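Local coordinates for protein group 3 allergen SMIPP-S YvT004A06 (Sarcoptes scabiei type hominis, PDB 3H7T) that belongs to the trypsin-like serine protease family but is, as a scabies mite inactivated protease paralogue, probably devoid of proteolytic activity, at residues D167-I181 and S208-Y220. Residues are numbered along the deposited sequence; the frame is centred on the assembly and turned at random.
Sequences DGVFCAGGEYDETYI and SEFPSVFLRVGYY. With ZN (zinc ion), chain F; ZN (zinc ion), chain C.
The carbonyl oxygen of Asp-167 accepts from both NE and NH1 of Arg-216, O to NH1 measuring 2.7 Å and O to NE 2.9 Å, and it lies close to the guanidinium plane. A third bond ties this end, Arg-216 N to Gly-168 O at 2.7 Å, and Gly-168 CA lies over a face of the Tyr-219 ring as a CH-pi contact. From there strands 169-172 and 212-216 pair antiparallel, Phe-170 and Phe-214 exchanging both backbone bonds, as do Ala-172 and Ser-212; the pairing belongs to the second beta-barrel domain of the trypsin fold. On the face carrying the two phenylalanines, the ring planes are 8° apart but slid aside. With Phe-170 CG between its backbone N and carbonyl carbon (chi1 69°), that ring lies over Phe-214 CB, 3.7 Å from the Phe-170 centroid, a CH-pi contact. Ser-212, starting its strand, takes through OG a nearly straight bond (178°) from Ile-181 N, beyond strand 169-172. Farther out, zinc draws together Glu-178 OE2 at 2.6 Å and Glu-209 OE2 at 2.2 Å, presumably offsetting the repulsion between these carboxylates. Tyr-180 OH donates to Glu-178 OE1 at 2.5 Å, holding that carboxylate from its other oxygen, while a zinc-bound water donates to Glu-175 OE2.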
ATOM      1  N   ASP A 167     -15.687  -6.714  -1.130  1.00 22.12           N
ATOM      2  CA  ASP A 167     -15.187  -7.387   0.080  1.00 21.80           C
ATOM      3  C   ASP A 167     -13.661  -7.427   0.188  1.00 21.66           C
ATOM      4  O   ASP A 167     -13.113  -7.586   1.286  1.00 22.39           O
ATOM      5  CB  ASP A 167     -15.748  -8.809   0.211  1.00 21.60           C
ATOM      6  CG  ASP A 167     -17.261  -8.844   0.366  1.00 25.72           C
ATOM      7  OD1 ASP A 167     -17.872  -7.873   0.878  1.00 20.19           O
ATOM      8  OD2 ASP A 167     -17.848  -9.874  -0.018  1.00 22.63           O
ATOM      9  N   GLY A 168     -12.975  -7.297  -0.946  1.00 21.07           N
ATOM     10  CA  GLY A 168     -11.514  -7.359  -0.970  1.00 19.62           C
ATOM     11  C   GLY A 168     -10.829  -6.036  -0.628  1.00 19.41           C
ATOM     12  O   GLY A 168      -9.596  -5.934  -0.692  1.00 19.56           O
ATOM     13  N   VAL A 169     -11.625  -5.020  -0.299  1.00 18.33           N
ATOM     14  CA  VAL A 169     -11.099  -3.774   0.267  1.00 17.17           C
ATOM     15  C   VAL A 169     -11.795  -3.406   1.562  1.00 17.92           C
ATOM     16  O   VAL A 169     -12.903  -3.875   1.838  1.00 19.71           O
ATOM     17  CB  VAL A 169     -11.165  -2.557  -0.726  1.00 16.45           C
ATOM     18  CG1 VAL A 169     -10.295  -2.811  -1.963  1.00 13.28           C
ATOM     19  CG2 VAL A 169     -12.606  -2.194  -1.109  1.00 16.07           C
ATOM     20  N   PHE A 170     -11.135  -2.566   2.356  1.00 17.09           N
ATOM     21  CA  PHE A 170     -11.796  -1.861   3.446  1.00 17.17           C
ATOM     22  C   PHE A 170     -11.559  -0.370   3.287  1.00 18.50           C
ATOM     23  O   PHE A 170     -10.650   0.048   2.557  1.00 18.77           O
ATOM     24  CB  PHE A 170     -11.341  -2.370   4.825  1.00 18.02           C
ATOM     25  CG  PHE A 170      -9.916  -2.044   5.181  1.00 18.01           C
ATOM     26  CD1 PHE A 170      -9.591  -0.828   5.790  1.00 20.05           C
ATOM     27  CD2 PHE A 170      -8.903  -2.969   4.950  1.00 13.10           C
ATOM     28  CE1 PHE A 170      -8.263  -0.531   6.141  1.00 19.87           C
ATOM     29  CE2 PHE A 170      -7.567  -2.683   5.295  1.00 20.43           C
ATOM     30  CZ  PHE A 170      -7.250  -1.468   5.901  1.00 18.28           C
ATOM     31  N   CYS A 171     -12.390   0.430   3.950  1.00 18.56           N
ATOM     32  CA  CYS A 171     -12.318   1.885   3.829  1.00 18.61           C
ATOM     33  C   CYS A 171     -11.818   2.460   5.134  1.00 17.98           C
ATOM     34  O   CYS A 171     -12.152   1.949   6.208  1.00 18.10           O
ATOM     35  CB  CYS A 171     -13.696   2.471   3.514  1.00 18.82           C
ATOM     36  SG  CYS A 171     -14.388   1.962   1.911  1.00 33.41           S
ATOM     37  N   ALA A 172     -11.016   3.519   5.036  1.00 15.95           N
ATOM     38  CA  ALA A 172     -10.509   4.204   6.209  1.00 16.51           C
ATOM     39  C   ALA A 172     -10.185   5.654   5.893  1.00 16.60           C
ATOM     40  O   ALA A 172      -9.901   6.007   4.740  1.00 16.71           O
ATOM     41  CB  ALA A 172      -9.290   3.476   6.784  1.00 14.60           C
ATOM     42  N   GLY A 173     -10.248   6.484   6.932  1.00 17.35           N
ATOM     43  CA  GLY A 173     -10.041   7.918   6.810  1.00 17.29           C
ATOM     44  C   GLY A 173     -11.281   8.602   6.272  1.00 18.79           C
ATOM     45  O   GLY A 173     -12.412   8.139   6.477  1.00 18.51           O
ATOM     46  N   GLY A 174     -11.074   9.710   5.572  1.00 19.71           N
ATOM     47  CA  GLY A 174     -12.181  10.472   5.028  1.00 22.41           C
ATOM     48  C   GLY A 174     -12.463  11.676   5.898  1.00 24.24           C
ATOM     49  O   GLY A 174     -11.598  12.107   6.667  1.00 23.28           O
ATOM     50  N   GLU A 175     -13.687  12.193   5.783  1.00 25.60           N
ATOM     51  CA  GLU A 175     -14.117  13.416   6.463  1.00 28.04           C
ATOM     52  C   GLU A 175     -13.993  13.380   7.992  1.00 29.57           C
ATOM     53  O   GLU A 175     -13.660  14.388   8.602  1.00 28.71           O
ATOM     54  CB  GLU A 175     -15.552  13.776   6.062  1.00 28.98           C
ATOM     55  CG  GLU A 175     -16.023  15.137   6.593  1.00 34.30           C
ATOM     56  CD  GLU A 175     -17.306  15.631   5.945  1.00 40.77           C
ATOM     57  OE1 GLU A 175     -18.147  14.800   5.538  1.00 45.01           O
ATOM     58  OE2 GLU A 175     -17.471  16.864   5.841  1.00 43.68           O
ATOM     59  N   TYR A 176     -14.269  12.225   8.595  1.00 31.04           N
ATOM     60  CA  TYR A 176     -14.190  12.076  10.051  1.00 33.05           C
ATOM     61  C   TYR A 176     -12.807  12.467  10.599  1.00 32.44           C
ATOM     62  O   TYR A 176     -12.709  13.263  11.537  1.00 32.28           O
ATOM     63  CB  TYR A 176     -14.565  10.646  10.458  1.00 34.05           C
ATOM     64  CG  TYR A 176     -14.549  10.390  11.952  1.00 41.39           C
ATOM     65  CD1 TYR A 176     -15.580  10.856  12.773  1.00 43.64           C
ATOM     66  CD2 TYR A 176     -13.512   9.667  12.544  1.00 43.89           C
ATOM     67  CE1 TYR A 176     -15.573  10.620  14.146  1.00 46.78           C
ATOM     68  CE2 TYR A 176     -13.496   9.423  13.923  1.00 47.60           C
ATOM     69  CZ  TYR A 176     -14.531   9.903  14.714  1.00 49.54           C
ATOM     70  OH  TYR A 176     -14.527   9.670  16.074  1.00 54.08           O
ATOM     71  N   ASP A 177     -11.753  11.928   9.989  1.00 31.69           N
ATOM     72  CA  ASP A 177     -10.369  12.207  10.393  1.00 30.80           C
ATOM     73  C   ASP A 177      -9.780  13.438   9.701  1.00 30.19           C
ATOM     74  O   ASP A 177      -8.813  14.025  10.194  1.00 30.22           O
ATOM     75  CB  ASP A 177      -9.450  11.037  10.021  1.00 30.59           C
ATOM     76  CG  ASP A 177      -9.845   9.723  10.662  1.00 33.08           C
ATOM     77  OD1 ASP A 177     -10.357   9.726  11.802  1.00 34.37           O
ATOM     78  OD2 ASP A 177      -9.602   8.676  10.019  1.00 27.64           O
ATOM     79  N   GLU A 178     -10.338  13.792   8.542  1.00 28.75           N
ATOM     80  CA  GLU A 178      -9.679  14.677   7.572  1.00 27.36           C
ATOM     81  C   GLU A 178      -8.285  14.116   7.232  1.00 25.48           C
ATOM     82  O   GLU A 178      -7.275  14.817   7.260  1.00 25.32           O
ATOM     83  CB  GLU A 178      -9.643  16.132   8.069  1.00 27.86           C
ATOM     84  CG  GLU A 178      -9.949  17.167   6.992  1.00 35.21           C
ATOM     85  CD  GLU A 178     -11.303  16.976   6.332  1.00 35.63           C
ATOM     86  OE1 GLU A 178     -11.335  16.512   5.176  1.00 42.49           O
ATOM     87  OE2 GLU A 178     -12.338  17.289   6.955  1.00 38.19           O
ATOM     88  N   THR A 179      -8.265  12.826   6.904  1.00 22.96           N
ATOM     89  CA  THR A 179      -7.038  12.076   6.672  1.00 22.25           C
ATOM     90  C   THR A 179      -7.245  11.268   5.387  1.00 21.68           C
ATOM     91  O   THR A 179      -8.258  10.596   5.249  1.00 20.67           O
ATOM     92  CB  THR A 179      -6.744  11.139   7.882  1.00 21.85           C
ATOM     93  OG1 THR A 179      -6.572  11.934   9.062  1.00 21.73           O
ATOM     94  CG2 THR A 179      -5.494  10.351   7.678  1.00 23.67           C
ATOM     95  N   TYR A 180      -6.305  11.360   4.444  1.00 21.38           N
ATOM     96  CA  TYR A 180      -6.491  10.759   3.115  1.00 20.81           C
ATOM     97  C   TYR A 180      -5.197  10.212   2.522  1.00 20.34           C
ATOM     98  O   TYR A 180      -4.105  10.721   2.795  1.00 20.68           O
ATOM     99  CB  TYR A 180      -7.068  11.786   2.127  1.00 19.67           C
ATOM    100  CG  TYR A 180      -8.325  12.502   2.583  1.00 22.44           C
ATOM    101  CD1 TYR A 180      -9.586  11.999   2.267  1.00 20.54           C
ATOM    102  CD2 TYR A 180      -8.252  13.706   3.301  1.00 21.95           C
ATOM    103  CE1 TYR A 180     -10.742  12.656   2.668  1.00 21.79           C
ATOM    104  CE2 TYR A 180      -9.404  14.370   3.715  1.00 23.09           C
ATOM    105  CZ  TYR A 180     -10.649  13.832   3.395  1.00 24.13           C
ATOM    106  OH  TYR A 180     -11.804  14.476   3.790  1.00 27.97           O
ATOM    107  N   ILE A 181      -5.339   9.180   1.694  1.00 19.18           N
ATOM    108  CA  ILE A 181      -4.252   8.700   0.846  1.00 17.74           C
ATOM    109  C   ILE A 181      -4.000   9.762  -0.235  1.00 18.71           C
ATOM    110  O   ILE A 181      -4.939  10.216  -0.889  1.00 18.49           O
ATOM    111  CB  ILE A 181      -4.624   7.316   0.247  1.00 19.21           C
ATOM    112  CG1 ILE A 181      -4.585   6.243   1.345  1.00 13.60           C
ATOM    113  CG2 ILE A 181      -3.750   6.931  -0.981  1.00 18.80           C
ATOM    114  CD1 ILE A 181      -3.171   6.008   1.967  1.00 19.03           C
ATOM    115  N   SER A 208     -11.496  14.418  -2.492  1.00 29.84           N
ATOM    116  CA  SER A 208     -11.514  14.233  -1.044  1.00 28.95           C
ATOM    117  C   SER A 208     -12.945  14.221  -0.498  1.00 29.01           C
ATOM    118  O   SER A 208     -13.916  14.391  -1.251  1.00 28.72           O
ATOM    119  CB  SER A 208     -10.642  15.277  -0.332  1.00 28.55           C
ATOM    120  OG  SER A 208     -11.098  16.594  -0.573  1.00 25.86           O
ATOM    121  N   GLU A 209     -13.049  14.024   0.818  1.00 29.57           N
ATOM    122  CA  GLU A 209     -14.314  13.878   1.564  1.00 29.87           C
ATOM    123  C   GLU A 209     -14.864  12.455   1.545  1.00 28.95           C
ATOM    124  O   GLU A 209     -15.811  12.147   2.266  1.00 31.48           O
ATOM    125  CB  GLU A 209     -15.392  14.897   1.145  1.00 30.43           C
ATOM    126  CG  GLU A 209     -14.978  16.361   1.259  1.00 36.29           C
ATOM    127  CD  GLU A 209     -14.677  16.813   2.676  1.00 40.23           C
ATOM    128  OE1 GLU A 209     -15.524  16.612   3.573  1.00 44.65           O
ATOM    129  OE2 GLU A 209     -13.597  17.403   2.889  1.00 45.81           O
ATOM    130  N   PHE A 210     -14.275  11.589   0.725  1.00 26.41           N
ATOM    131  CA  PHE A 210     -14.631  10.175   0.727  1.00 23.94           C
ATOM    132  C   PHE A 210     -13.520   9.429   1.458  1.00 22.20           C
ATOM    133  O   PHE A 210     -12.360   9.851   1.405  1.00 22.15           O
ATOM    134  CB  PHE A 210     -14.789   9.633  -0.696  1.00 23.01           C
ATOM    135  CG  PHE A 210     -15.887  10.306  -1.497  1.00 27.27           C
ATOM    136  CD1 PHE A 210     -17.111   9.681  -1.678  1.00 27.67           C
ATOM    137  CD2 PHE A 210     -15.688  11.564  -2.072  1.00 28.05           C
ATOM    138  CE1 PHE A 210     -18.126  10.285  -2.423  1.00 30.10           C
ATOM    139  CE2 PHE A 210     -16.703  12.176  -2.812  1.00 25.00           C
ATOM    140  CZ  PHE A 210     -17.924  11.534  -2.979  1.00 29.89           C
ATOM    141  N   PRO A 211     -13.862   8.328   2.153  1.00 20.68           N
ATOM    142  CA  PRO A 211     -12.817   7.521   2.781  1.00 19.26           C
ATOM    143  C   PRO A 211     -11.852   6.970   1.739  1.00 18.81           C
ATOM    144  O   PRO A 211     -12.248   6.714   0.602  1.00 20.42           O
ATOM    145  CB  PRO A 211     -13.598   6.359   3.409  1.00 19.29           C
ATOM    146  CG  PRO A 211     -14.956   6.879   3.624  1.00 19.55           C
ATOM    147  CD  PRO A 211     -15.215   7.834   2.486  1.00 20.68           C
ATOM    148  N   SER A 212     -10.602   6.772   2.127  1.00 17.23           N
ATOM    149  CA  SER A 212      -9.627   6.144   1.246  1.00 17.59           C
ATOM    150  C   SER A 212      -9.827   4.620   1.188  1.00 17.14           C
ATOM    151  O   SER A 212     -10.428   4.030   2.081  1.00 16.51           O
ATOM    152  CB  SER A 212      -8.198   6.485   1.692  1.00 16.86           C
ATOM    153  OG  SER A 212      -7.984   7.881   1.596  1.00 17.21           O
ATOM    154  N   VAL A 213      -9.289   3.993   0.148  1.00 18.28           N
ATOM    155  CA  VAL A 213      -9.518   2.567  -0.092  1.00 18.61           C
ATOM    156  C   VAL A 213      -8.231   1.757   0.059  1.00 18.67           C
ATOM    157  O   VAL A 213      -7.167   2.134  -0.459  1.00 17.28           O
ATOM    158  CB  VAL A 213     -10.181   2.361  -1.489  1.00 20.17           C
ATOM    159  CG1 VAL A 213     -10.270   0.876  -1.875  1.00 18.54           C
ATOM    160  CG2 VAL A 213     -11.565   3.009  -1.499  1.00 16.90           C
ATOM    161  N   PHE A 214      -8.349   0.629   0.756  1.00 18.79           N
ATOM    162  CA  PHE A 214      -7.218  -0.203   1.095  1.00 20.08           C
ATOM    163  C   PHE A 214      -7.536  -1.641   0.740  1.00 21.49           C
ATOM    164  O   PHE A 214      -8.577  -2.163   1.146  1.00 21.62           O
ATOM    165  CB  PHE A 214      -6.944  -0.142   2.605  1.00 21.09           C
ATOM    166  CG  PHE A 214      -6.472   1.199   3.097  1.00 20.08           C
ATOM    167  CD1 PHE A 214      -5.113   1.443   3.270  1.00 18.87           C
ATOM    168  CD2 PHE A 214      -7.390   2.213   3.414  1.00 18.20           C
ATOM    169  CE1 PHE A 214      -4.660   2.686   3.727  1.00 20.39           C
ATOM    170  CE2 PHE A 214      -6.944   3.454   3.872  1.00 17.91           C
ATOM    171  CZ  PHE A 214      -5.573   3.688   4.020  1.00 18.04           C
ATOM    172  N   LEU A 215      -6.630  -2.299   0.023  1.00 21.15           N
ATOM    173  CA  LEU A 215      -6.765  -3.727  -0.193  1.00 21.50           C
ATOM    174  C   LEU A 215      -6.840  -4.433   1.161  1.00 20.34           C
ATOM    175  O   LEU A 215      -6.025  -4.185   2.055  1.00 20.26           O
ATOM    176  CB  LEU A 215      -5.604  -4.288  -1.010  1.00 22.04           C
ATOM    177  CG  LEU A 215      -5.766  -5.766  -1.361  1.00 25.07           C
ATOM    178  CD1 LEU A 215      -6.050  -5.906  -2.850  1.00 22.71           C
ATOM    179  CD2 LEU A 215      -4.527  -6.554  -0.947  1.00 24.27           C
ATOM    180  N   ARG A 216      -7.837  -5.292   1.315  1.00 20.26           N
ATOM    181  CA  ARG A 216      -7.963  -6.101   2.527  1.00 20.59           C
ATOM    182  C   ARG A 216      -7.040  -7.300   2.363  1.00 20.59           C
ATOM    183  O   ARG A 216      -7.373  -8.259   1.653  1.00 20.28           O
ATOM    184  CB  ARG A 216      -9.414  -6.563   2.719  1.00 21.63           C
ATOM    185  CG  ARG A 216      -9.757  -6.928   4.170  1.00 25.58           C
ATOM    186  CD  ARG A 216     -10.454  -8.265   4.332  1.00 34.35           C
ATOM    187  NE  ARG A 216     -11.762  -8.334   3.708  1.00 38.06           N
ATOM    188  CZ  ARG A 216     -12.737  -9.174   4.061  1.00 34.05           C
ATOM    189  NH1 ARG A 216     -13.873  -9.144   3.395  1.00 26.21           N
ATOM    190  NH2 ARG A 216     -12.595 -10.029   5.069  1.00 38.94           N
ATOM    191  N   VAL A 217      -5.884  -7.240   3.019  1.00 20.39           N
ATOM    192  CA  VAL A 217      -4.866  -8.284   2.898  1.00 20.48           C
ATOM    193  C   VAL A 217      -5.381  -9.667   3.310  1.00 21.20           C
ATOM    194  O   VAL A 217      -5.115 -10.645   2.620  1.00 21.93           O
ATOM    195  CB  VAL A 217      -3.562  -7.924   3.658  1.00 19.28           C
ATOM    196  CG1 VAL A 217      -2.529  -9.045   3.518  1.00 21.41           C
ATOM    197  CG2 VAL A 217      -2.971  -6.618   3.109  1.00 20.92           C
ATOM    198  N   GLY A 218      -6.143  -9.727   4.405  1.00 22.04           N
ATOM    199  CA  GLY A 218      -6.802 -10.960   4.858  1.00 22.24           C
ATOM    200  C   GLY A 218      -7.502 -11.745   3.760  1.00 22.52           C
ATOM    201  O   GLY A 218      -7.419 -12.992   3.712  1.00 21.69           O
ATOM    202  N   TYR A 219      -8.161 -11.010   2.861  1.00 22.15           N
ATOM    203  CA  TYR A 219      -8.926 -11.579   1.751  1.00 22.16           C
ATOM    204  C   TYR A 219      -8.020 -12.311   0.750  1.00 22.96           C
ATOM    205  O   TYR A 219      -8.461 -13.218   0.028  1.00 22.25           O
ATOM    206  CB  TYR A 219      -9.731 -10.473   1.058  1.00 21.93           C
ATOM    207  CG  TYR A 219     -10.741 -10.942   0.031  1.00 25.27           C
ATOM    208  CD1 TYR A 219     -12.090 -11.113   0.370  1.00 23.69           C
ATOM    209  CD2 TYR A 219     -10.353 -11.206  -1.283  1.00 23.79           C
ATOM    210  CE1 TYR A 219     -13.023 -11.536  -0.587  1.00 28.44           C
ATOM    211  CE2 TYR A 219     -11.266 -11.640  -2.233  1.00 27.27           C
ATOM    212  CZ  TYR A 219     -12.598 -11.802  -1.882  1.00 26.16           C
ATOM    213  OH  TYR A 219     -13.488 -12.219  -2.845  1.00 25.25           O
ATOM    214  N   TYR A 220      -6.747 -11.933   0.730  1.00 22.44           N
ATOM    215  CA  TYR A 220      -5.828 -12.424  -0.281  1.00 22.69           C
ATOM    216  C   TYR A 220      -4.619 -13.183   0.292  1.00 23.61           C
ATOM    217  O   TYR A 220      -3.668 -13.461  -0.442  1.00 21.88           O
ATOM    218  CB  TYR A 220      -5.355 -11.244  -1.150  1.00 22.70           C
ATOM    219  CG  TYR A 220      -6.461 -10.571  -1.931  1.00 22.56           C
ATOM    220  CD1 TYR A 220      -6.903 -11.102  -3.141  1.00 22.56           C
ATOM    221  CD2 TYR A 220      -7.052  -9.394  -1.474  1.00 21.20           C
ATOM    222  CE1 TYR A 220      -7.911 -10.489  -3.873  1.00 23.20           C
ATOM    223  CE2 TYR A 220      -8.060  -8.762  -2.209  1.00 20.16           C
ATOM    224  CZ  TYR A 220      -8.481  -9.323  -3.404  1.00 22.23           C
ATOM    225  OH  TYR A 220      -9.471  -8.739  -4.143  1.00 23.75           O
TER
HETATM  226 ZN    ZN F 239     -13.538  18.270   4.905  1.00 52.34          ZN
HETATM  227 ZN    ZN C 236     -19.734  -7.663   0.246  1.00 41.13          ZN
HETATM  228  O   HOH W   1     -15.787  10.695   4.311  1.00 30.35           O
HETATM  229  O   HOH W   2     -15.431  18.399   5.447  1.00 29.22           O